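Local structure of NanS-p (Escherichia phage vB_EcoP_24B, 6YP6) at residues A[110-115]-A[181-186]. The protein is a carbohydrate esterase encoded by a Shiga toxin phage, probably removing O-acetyl groups from sialic acids, and probably binds carbohydrate. Residues are numbered along the deposited sequence; the frame is centred on the assembly and turned at random.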
loop_
_atom_site.group_PDB
_atom_site.type_symbol
_atom_site.label_atom_id
_atom_site.label_comp_id
_atom_site.label_asym_id
_atom_site.label_seq_id
_atom_site.Cartn_x
_atom_site.Cartn_y
_atom_site.Cartn_z
ATOM N N GLY A 110 -1.761 10.671 17.138
ATOM C CA GLY A 110 -2.926 10.148 17.804
ATOM C C GLY A 110 -3.652 9.035 17.093
ATOM O O GLY A 110 -4.756 8.678 17.523
ATOM N N ASN A 111 -3.090 8.480 16.013
ATOM C CA ASN A 111 -3.713 7.339 15.360
ATOM C C ASN A 111 -2.705 6.227 15.128
ATOM O O ASN A 111 -1.555 6.475 14.743
ATOM C CB ASN A 111 -4.350 7.710 14.028
ATOM C CG ASN A 111 -5.370 8.802 14.168
ATOM O OD1 ASN A 111 -6.541 8.532 14.394
ATOM N ND2 ASN A 111 -4.933 10.047 14.039
ATOM N N ASN A 112 -3.174 5.001 15.355
ATOM C CA ASN A 112 -2.375 3.795 15.198
ATOM C C ASN A 112 -2.673 3.148 13.855
ATOM O O ASN A 112 -3.800 2.688 13.617
ATOM C CB ASN A 112 -2.718 2.802 16.307
ATOM C CG ASN A 112 -2.438 3.341 17.691
ATOM O OD1 ASN A 112 -1.460 4.052 17.918
ATOM N ND2 ASN A 112 -3.293 2.971 18.636
ATOM N N LEU A 113 -1.664 3.110 12.987
ATOM C CA LEU A 113 -1.765 2.459 11.687
ATOM C C LEU A 113 -0.563 1.549 11.488
ATOM O O LEU A 113 0.569 1.933 11.784
ATOM C CB LEU A 113 -1.808 3.460 10.514
ATOM C CG LEU A 113 -3.013 4.391 10.472
ATOM C CD1 LEU A 113 -2.647 5.690 11.174
ATOM C CD2 LEU A 113 -3.470 4.696 9.085
ATOM N N LEU A 114 -0.822 0.351 10.965
ATOM C CA LEU A 114 0.267 -0.547 10.581
ATOM C C LEU A 114 0.778 -0.247 9.182
ATOM O O LEU A 114 1.842 -0.753 8.800
ATOM C CB LEU A 114 -0.183 -2.003 10.668
ATOM C CG LEU A 114 -0.621 -2.463 12.061
ATOM C CD1 LEU A 114 -1.007 -3.929 11.995
ATOM C CD2 LEU A 114 0.445 -2.207 13.113
ATOM N N ALA A 115 0.036 0.553 8.417
ATOM C CA ALA A 115 0.485 1.037 7.123
ATOM C C ALA A 115 -0.048 2.440 6.925
ATOM O O ALA A 115 -1.214 2.709 7.214
ATOM C CB ALA A 115 -0.023 0.155 5.992
ATOM N N LEU A 181 7.601 2.321 13.029
ATOM C CA LEU A 181 6.277 2.912 12.958
ATOM C C LEU A 181 6.092 3.880 14.112
ATOM O O LEU A 181 6.582 3.656 15.221
ATOM C CB LEU A 181 5.196 1.841 13.038
ATOM C CG LEU A 181 5.159 0.842 11.883
ATOM C CD1 LEU A 181 4.225 -0.306 12.212
ATOM C CD2 LEU A 181 4.747 1.481 10.572
ATOM N N THR A 182 5.370 4.962 13.847
ATOM C CA THR A 182 5.013 5.953 14.846
ATOM C C THR A 182 3.518 6.202 14.735
ATOM O O THR A 182 2.848 5.708 13.829
ATOM C CB THR A 182 5.759 7.282 14.643
ATOM O OG1 THR A 182 5.309 7.916 13.444
ATOM C CG2 THR A 182 7.248 7.074 14.561
ATOM N N GLN A 183 2.996 7.006 15.648
ATOM C CA GLN A 183 1.655 7.535 15.448
ATOM C C GLN A 183 1.615 8.374 14.172
ATOM O O GLN A 183 2.626 8.892 13.698
ATOM C CB GLN A 183 1.223 8.354 16.662
ATOM C CG GLN A 183 1.181 7.516 17.940
ATOM C CD GLN A 183 0.551 8.231 19.112
ATOM O OE1 GLN A 183 -0.056 9.285 18.956
ATOM N NE2 GLN A 183 0.675 7.646 20.299
ATOM N N SER A 184 0.413 8.516 13.621
ATOM C CA SER A 184 0.199 9.210 12.360
ATOM C C SER A 184 -1.065 10.055 12.459
ATOM O O SER A 184 -1.972 9.715 13.220
ATOM C CB SER A 184 0.006 8.187 11.230
ATOM O OG SER A 184 -0.555 8.749 10.058
ATOM N N PRO A 185 -1.144 11.143 11.686
ATOM C CA PRO A 185 -2.364 11.962 11.699
ATOM C C PRO A 185 -3.507 11.388 10.886
ATOM O O PRO A 185 -4.620 11.927 10.961
ATOM C CB PRO A 185 -1.891 13.284 11.074
ATOM C CG PRO A 185 -0.850 12.858 10.111
ATOM C CD PRO A 185 -0.113 11.729 10.806
ATOM N N VAL A 186 -3.270 10.338 10.094
ATOM C CA VAL A 186 -4.327 9.810 9.241
ATOM C C VAL A 186 -5.439 9.254 10.116
ATOM O O VAL A 186 -5.211 8.394 10.976
ATOM C CB VAL A 186 -3.764 8.763 8.268
ATOM C CG1 VAL A 186 -4.891 8.148 7.446
ATOM C CG2 VAL A 186 -2.706 9.386 7.354
HETATM O O HOH W 1 0.367 5.137 13.213
HETATM O O HOH W 2 1.729 4.346 10.994
#
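Asn111 bonds the backbone of Ser184 with both its own backbone and its side chain. Ser184 N donates to Asn111 O at 3.0 Å, in the carbonyl plane. Asn111 ND2 returns a bond of 3.1 Å to Ser184 O, which lies almost in the plane of the Asn111 amide. CG of Asn111 stands beside its own backbone N (chi1 -57°), which brings ND2 to the carbonyl that Asn111 N also reaches, weakly. Next to this pair, the extended side chain of Gln183 places OE1 2.9 Å from Gly110 N, with the donor tilted 21° from the carbonyl plane.

Leu113 supplies much of the apolar contact. Its CD1 lies 3.6 Å from Ser184 CB, and CD2 packs on Val186 CG1, the Leu113 and Val186 side chains crossing at about a right angle. At the other end Leu114 CD2 reaches Leu181 CD1. Where the backbones diverge, one water accepts from Leu113 N and bonds Asn111 O and Thr182 O; another bonds Leu113 O and, weakly, Thr182 O.

Ser184 OG accepts from Val186 N in an ST turn and also bonds to His131 O. The contact ties a loop leaving one antiparallel sheet, after strand 174-180, to the start of strand 113-121 in the other, where Leu114 and Ala115 bond the backbone of Trp94 in strand 88-95.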